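Local coordinates for protein putative cytochrome P450 120 (Synechocystis sp., PDB 2VE3) that probably acts as a haem-dependent monooxygenase of the cytochrome P450 family and binds retinoic acid in a pocket beside the haem, at residues 226-231 with 237-242; 278-283 with 407-412. All blocks are in the same frame, centred on the assembly; numbering follows the deposited sequence.

Contact 1. Residues 226-231 with 237-242; sequences GILLAA and QPLSLP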
loop_
_atom_site.group_PDB
_atom_site.type_symbol
_atom_site.label_atom_id
_atom_site.label_comp_id
_atom_site.label_asym_id
_atom_site.label_seq_id
_atom_site.Cartn_x
_atom_site.Cartn_y
_atom_site.Cartn_z
ATOM N N GLY A 226 17.922 9.877 -7.754
ATOM C CA GLY A 226 19.008 10.809 -7.436
ATOM C C GLY A 226 19.413 10.766 -5.977
ATOM O O GLY A 226 20.600 10.707 -5.665
ATOM N N ILE A 227 18.422 10.760 -5.087
ATOM C CA ILE A 227 18.664 10.562 -3.654
ATOM C C ILE A 227 19.441 9.272 -3.335
ATOM O O ILE A 227 20.397 9.306 -2.557
ATOM C CB ILE A 227 17.361 10.719 -2.799
ATOM C CG1 ILE A 227 16.935 12.189 -2.780
ATOM C CG2 ILE A 227 17.587 10.279 -1.351
ATOM C CD1 ILE A 227 15.647 12.483 -2.057
ATOM N N LEU A 228 19.063 8.156 -3.953
ATOM C CA LEU A 228 19.749 6.881 -3.717
ATOM C C LEU A 228 21.166 6.855 -4.280
ATOM O O LEU A 228 22.067 6.255 -3.698
ATOM C CB LEU A 228 18.945 5.707 -4.288
ATOM C CG LEU A 228 17.555 5.432 -3.700
ATOM C CD1 LEU A 228 16.872 4.252 -4.428
ATOM C CD2 LEU A 228 17.674 5.190 -2.203
ATOM N N LEU A 229 21.360 7.497 -5.421
ATOM C CA LEU A 229 22.688 7.592 -6.021
ATOM C C LEU A 229 23.624 8.397 -5.136
ATOM O O LEU A 229 24.803 8.080 -5.034
ATOM C CB LEU A 229 22.605 8.201 -7.415
ATOM C CG LEU A 229 22.516 7.332 -8.679
ATOM C CD1 LEU A 229 22.336 5.852 -8.440
ATOM C CD2 LEU A 229 21.396 7.842 -9.541
ATOM N N ALA A 230 23.085 9.415 -4.472
ATOM C CA ALA A 230 23.869 10.282 -3.593
ATOM C C ALA A 230 24.142 9.657 -2.226
ATOM O O ALA A 230 25.139 9.990 -1.576
ATOM C CB ALA A 230 23.179 11.631 -3.435
ATOM N N ALA A 231 23.265 8.747 -1.803
ATOM C CA ALA A 231 23.311 8.122 -0.467
ATOM C C ALA A 231 24.634 7.441 -0.099
ATOM O O ALA A 231 25.248 6.793 -0.945
ATOM C CB ALA A 231 22.184 7.120 -0.341
ATOM N N GLN A 237 30.222 4.416 2.335
ATOM C CA GLN A 237 30.153 3.644 1.096
ATOM C C GLN A 237 28.832 3.858 0.340
ATOM O O GLN A 237 27.761 3.933 0.964
ATOM C CB GLN A 237 30.329 2.154 1.393
ATOM C CG GLN A 237 31.668 1.765 2.000
ATOM C CD GLN A 237 32.850 2.290 1.205
ATOM O OE1 GLN A 237 32.948 2.081 0.004
ATOM N NE2 GLN A 237 33.741 3.001 1.880
ATOM N N PRO A 238 28.896 3.951 -1.009
ATOM C CA PRO A 238 27.669 4.053 -1.811
ATOM C C PRO A 238 26.852 2.757 -1.793
ATOM O O PRO A 238 27.370 1.703 -1.409
ATOM C CB PRO A 238 28.192 4.323 -3.222
ATOM C CG PRO A 238 29.574 3.778 -3.226
ATOM C CD PRO A 238 30.111 3.987 -1.849
ATOM N N LEU A 239 25.581 2.845 -2.187
ATOM C CA LEU A 239 24.769 1.654 -2.389
ATOM C C LEU A 239 25.237 0.983 -3.667
ATOM O O LEU A 239 25.468 1.657 -4.678
ATOM C CB LEU A 239 23.295 1.999 -2.542
ATOM C CG LEU A 239 22.541 2.772 -1.462
ATOM C CD1 LEU A 239 21.041 2.704 -1.793
ATOM C CD2 LEU A 239 22.823 2.237 -0.059
ATOM N N SER A 240 25.362 -0.340 -3.618
ATOM C CA SER A 240 25.724 -1.112 -4.798
ATOM C C SER A 240 24.648 -0.977 -5.859
ATOM O O SER A 240 23.517 -0.569 -5.561
ATOM C CB SER A 240 25.923 -2.587 -4.441
ATOM O OG SER A 240 24.700 -3.187 -4.020
ATOM N N LEU A 241 25.003 -1.315 -7.096
ATOM C CA LEU A 241 24.042 -1.372 -8.196
ATOM C C LEU A 241 22.893 -2.359 -7.947
ATOM O O LEU A 241 21.740 -1.986 -8.137
ATOM C CB LEU A 241 24.738 -1.660 -9.542
ATOM C CG LEU A 241 23.815 -1.864 -10.753
ATOM C CD1 LEU A 241 23.140 -0.558 -11.168
ATOM C CD2 LEU A 241 24.573 -2.487 -11.921
ATOM N N PRO A 242 23.193 -3.613 -7.547
ATOM C CA PRO A 242 22.087 -4.521 -7.234
ATOM C C PRO A 242 21.124 -3.980 -6.157
ATOM O O PRO A 242 19.912 -4.172 -6.267
ATOM C CB PRO A 242 22.806 -5.805 -6.765
ATOM C CG PRO A 242 24.151 -5.754 -7.505
ATOM C CD PRO A 242 24.499 -4.288 -7.406
HETATM O O HOH W 1 24.291 5.171 -2.964
#
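Leu-228 O, Ala-231 O and Leu-239 N converge on one water, and through it the two segments are joined without any direct hydrogen bond between them. The water donates to Leu-228 O at 2.6 Å and to Ala-231 O at 2.8 Å, while its oxygen accepts from Leu-239 N at 2.8 Å. The site illustrates how a bound water can serve the end of a helix: Ala-231 has already left helical geometry (psi 141°), and the carbonyls of Leu-228 and Ala-231 both turn to the solvent molecule. Backbone packing runs alongside, with Ala-231 O 3.8 Å from Pro-238 CA. Leu-239 supplies the apolar half. Its chi1 of -57° sets CG anti to the carbonyl carbon, and with chi2 extended CD1 comes to 4.2 Å from Leu-228 CD2, a light contact. Ser-240 follows as N-cap, its OG bonding Glu-243 N in the first turn of helix 241-272. The contact thus closes the loop of ten residues between helix 224-230 and that long helix; helix 98-109 packs on Leu-228, Ala-231 and Leu-239, and Leu-244 of helix 241-272 touches Leu-228 and Leu-239.

Contact 2. Residues 278-283 with 407-412; sequences ERVRQE and RLIQQF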
loop_
_atom_site.group_PDB
_atom_site.type_symbol
_atom_site.label_atom_id
_atom_site.label_comp_id
_atom_site.label_asym_id
_atom_site.label_seq_id
_atom_site.Cartn_x
_atom_site.Cartn_y
_atom_site.Cartn_z
ATOM N N GLU A 278 -19.943 16.493 -1.489
ATOM C CA GLU A 278 -20.291 17.915 -1.469
ATOM C C GLU A 278 -19.618 18.697 -0.337
ATOM O O GLU A 278 -19.248 19.845 -0.523
ATOM C CB GLU A 278 -21.804 18.097 -1.357
ATOM C CG GLU A 278 -22.571 17.816 -2.624
ATOM C CD GLU A 278 -22.428 18.914 -3.668
ATOM O OE1 GLU A 278 -21.919 20.017 -3.338
ATOM O OE2 GLU A 278 -22.828 18.660 -4.826
ATOM N N ARG A 279 -19.502 18.087 0.840
ATOM C CA ARG A 279 -18.837 18.724 1.970
ATOM C C ARG A 279 -17.357 18.969 1.693
ATOM O O ARG A 279 -16.800 19.968 2.150
ATOM C CB ARG A 279 -18.995 17.904 3.247
ATOM C CG ARG A 279 -20.438 17.736 3.743
ATOM C CD ARG A 279 -20.468 17.201 5.174
ATOM N NE ARG A 279 -19.662 18.030 6.075
ATOM C CZ ARG A 279 -19.210 17.653 7.270
ATOM N NH1 ARG A 279 -19.467 16.430 7.735
ATOM N NH2 ARG A 279 -18.490 18.507 8.005
ATOM N N VAL A 280 -16.728 18.048 0.964
ATOM C CA VAL A 280 -15.347 18.221 0.487
ATOM C C VAL A 280 -15.278 19.425 -0.458
ATOM O O VAL A 280 -14.363 20.254 -0.368
ATOM C CB VAL A 280 -14.799 16.939 -0.226
ATOM C CG1 VAL A 280 -13.451 17.207 -0.900
ATOM C CG2 VAL A 280 -14.669 15.792 0.743
ATOM N N ARG A 281 -16.260 19.506 -1.352
ATOM C CA ARG A 281 -16.345 20.561 -2.341
ATOM C C ARG A 281 -16.586 21.917 -1.679
ATOM O O ARG A 281 -16.012 22.912 -2.089
ATOM C CB ARG A 281 -17.442 20.252 -3.366
ATOM C CG ARG A 281 -17.411 21.154 -4.610
ATOM C CD ARG A 281 -18.333 20.642 -5.730
ATOM N NE ARG A 281 -17.788 19.460 -6.408
ATOM C CZ ARG A 281 -18.447 18.316 -6.608
ATOM N NH1 ARG A 281 -19.705 18.157 -6.200
ATOM N NH2 ARG A 281 -17.845 17.323 -7.244
ATOM N N GLN A 282 -17.446 21.930 -0.664
ATOM C CA GLN A 282 -17.756 23.125 0.112
ATOM C C GLN A 282 -16.491 23.633 0.803
ATOM O O GLN A 282 -16.290 24.844 0.947
ATOM C CB GLN A 282 -18.859 22.818 1.136
ATOM C CG GLN A 282 -19.217 23.992 2.062
ATOM C CD GLN A 282 -20.212 23.643 3.183
ATOM O OE1 GLN A 282 -21.156 24.403 3.448
ATOM N NE2 GLN A 282 -19.993 22.506 3.854
ATOM N N GLU A 283 -15.639 22.697 1.221
ATOM C CA GLU A 283 -14.380 23.022 1.870
ATOM C C GLU A 283 -13.416 23.696 0.905
ATOM O O GLU A 283 -12.804 24.707 1.249
ATOM C CB GLU A 283 -13.744 21.774 2.490
ATOM C CG GLU A 283 -12.403 22.025 3.148
ATOM C CD GLU A 283 -11.823 20.783 3.787
ATOM O OE1 GLU A 283 -11.520 19.800 3.059
ATOM O OE2 GLU A 283 -11.674 20.805 5.022
ATOM N N ARG A 407 -8.527 17.672 -7.166
ATOM C CA ARG A 407 -8.766 17.936 -8.591
ATOM C C ARG A 407 -9.990 17.237 -9.167
ATOM O O ARG A 407 -10.648 17.778 -10.061
ATOM C CB ARG A 407 -7.538 17.598 -9.422
ATOM C CG ARG A 407 -6.372 18.521 -9.190
ATOM C CD ARG A 407 -6.733 19.964 -9.463
ATOM N NE ARG A 407 -5.531 20.749 -9.701
ATOM C CZ ARG A 407 -5.473 22.077 -9.736
ATOM N NH1 ARG A 407 -6.565 22.803 -9.521
ATOM N NH2 ARG A 407 -4.302 22.673 -9.967
ATOM N N LEU A 408 -10.290 16.039 -8.668
ATOM C CA LEU A 408 -11.437 15.285 -9.150
ATOM C C LEU A 408 -12.749 15.921 -8.692
ATOM O O LEU A 408 -13.668 16.094 -9.490
ATOM C CB LEU A 408 -11.366 13.820 -8.709
ATOM C CG LEU A 408 -12.596 12.954 -9.039
ATOM C CD1 LEU A 408 -12.834 12.821 -10.536
ATOM C CD2 LEU A 408 -12.508 11.578 -8.373
ATOM N N ILE A 409 -12.828 16.274 -7.413
ATOM C CA ILE A 409 -14.052 16.861 -6.875
ATOM C C ILE A 409 -14.301 18.296 -7.376
ATOM O O ILE A 409 -15.442 18.677 -7.634
ATOM C CB ILE A 409 -14.136 16.710 -5.328
ATOM C CG1 ILE A 409 -14.466 15.253 -4.990
ATOM C CG2 ILE A 409 -15.204 17.648 -4.731
ATOM C CD1 ILE A 409 -14.476 14.909 -3.514
ATOM N N GLN A 410 -13.239 19.087 -7.535
ATOM C CA GLN A 410 -13.405 20.460 -8.044
ATOM C C GLN A 410 -13.941 20.512 -9.483
ATOM O O GLN A 410 -14.686 21.430 -9.842
ATOM C CB GLN A 410 -12.131 21.306 -7.866
ATOM C CG GLN A 410 -11.051 21.101 -8.911
ATOM C CD GLN A 410 -9.991 22.193 -8.905
ATOM O OE1 GLN A 410 -8.850 21.959 -8.510
ATOM N NE2 GLN A 410 -10.361 23.392 -9.352
ATOM N N GLN A 411 -13.589 19.516 -10.287
ATOM C CA GLN A 411 -13.984 19.486 -11.698
ATOM C C GLN A 411 -15.183 18.592 -12.032
ATOM O O GLN A 411 -15.919 18.880 -12.981
ATOM C CB GLN A 411 -12.797 19.056 -12.561
ATOM C CG GLN A 411 -11.619 19.989 -12.492
ATOM C CD GLN A 411 -10.395 19.375 -13.104
ATOM O OE1 GLN A 411 -10.391 19.004 -14.285
ATOM N NE2 GLN A 411 -9.339 19.255 -12.307
ATOM N N PHE A 412 -15.371 17.499 -11.291
ATOM C CA PHE A 412 -16.405 16.527 -11.666
ATOM C C PHE A 412 -17.276 16.013 -10.526
ATOM O O PHE A 412 -16.823 15.869 -9.387
ATOM C CB PHE A 412 -15.786 15.295 -12.336
ATOM C CG PHE A 412 -15.038 15.582 -13.611
ATOM C CD1 PHE A 412 -15.699 15.596 -14.833
ATOM C CD2 PHE A 412 -13.649 15.794 -13.590
ATOM C CE1 PHE A 412 -14.990 15.839 -16.028
ATOM C CE2 PHE A 412 -12.938 16.037 -14.770
ATOM C CZ PHE A 412 -13.606 16.062 -15.990
#
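Val-280 meets Ile-409 where helix 274-285 faces helix 394-411, the two side chains crossing at about a right angle. Val-280 CG1 lies 3.6 Å from Ile-409 CD1, and Tyr-303 and Leu-304 of helix 302-314 also pack on this valine. One residue on, Arg-281 makes the polar part of the contact. Its first two torsions are extended and the chain then bends at chi3 (-74°), which lays the guanidinium edge-on against the last turn of the other helix. NE and NH2 both donate to one acceptor, Ile-409 O, each at 2.8 Å, and the oxygen lies in the guanidinium plane. The two donors reach it differently: NH2 comes in the carbonyl plane on a lone pair, whereas NE stands above that plane by 37°. Phe-412 O is also close to NH2, but its angle is too poor for a bond. The aliphatic stem is used as well, since Arg-281 CB rests 3.7 Å from Ile-409 CG2. Glu-278, one turn before Arg-281, takes NH1 in a rather long salt bridge, 3.4 Å to its OE2, which lies in the guanidinium plane; NH1 forms another to Asp-413. Further along, the Glu-283 carboxylate accepts hydrogen bonds from Tyr-303 N and Leu-304 N, at the start of helix 302-314. A positive group set edge-on against a carbonyl of the last helical turn would be expected to suit the helix dipole. In P450 terms this is the J helix packed on the end of the L helix, which follows Cys-391, by similarity the haem's axial ligand.

The two contacts lie about 41 Å apart between centres, with nearest atoms about 24 Å apart, and they do not touch. Along the chain they come in series: contact 1 closes at the start of helix 241-272, the long central helix of the P450 fold, which carries the chain from contact 1 to the first segment of contact 2 on helix 274-285; the second, on helix 394-411, returns much later. Contact 1 is local, bridging a loop. Neither forms part of the haem or retinoic acid pocket, although the side chain of Leu-228 in contact 1 comes within about 10 Å of the haem. They exemplify one water-bridged loop and one helix-to-helix contact in the outer P450 scaffold.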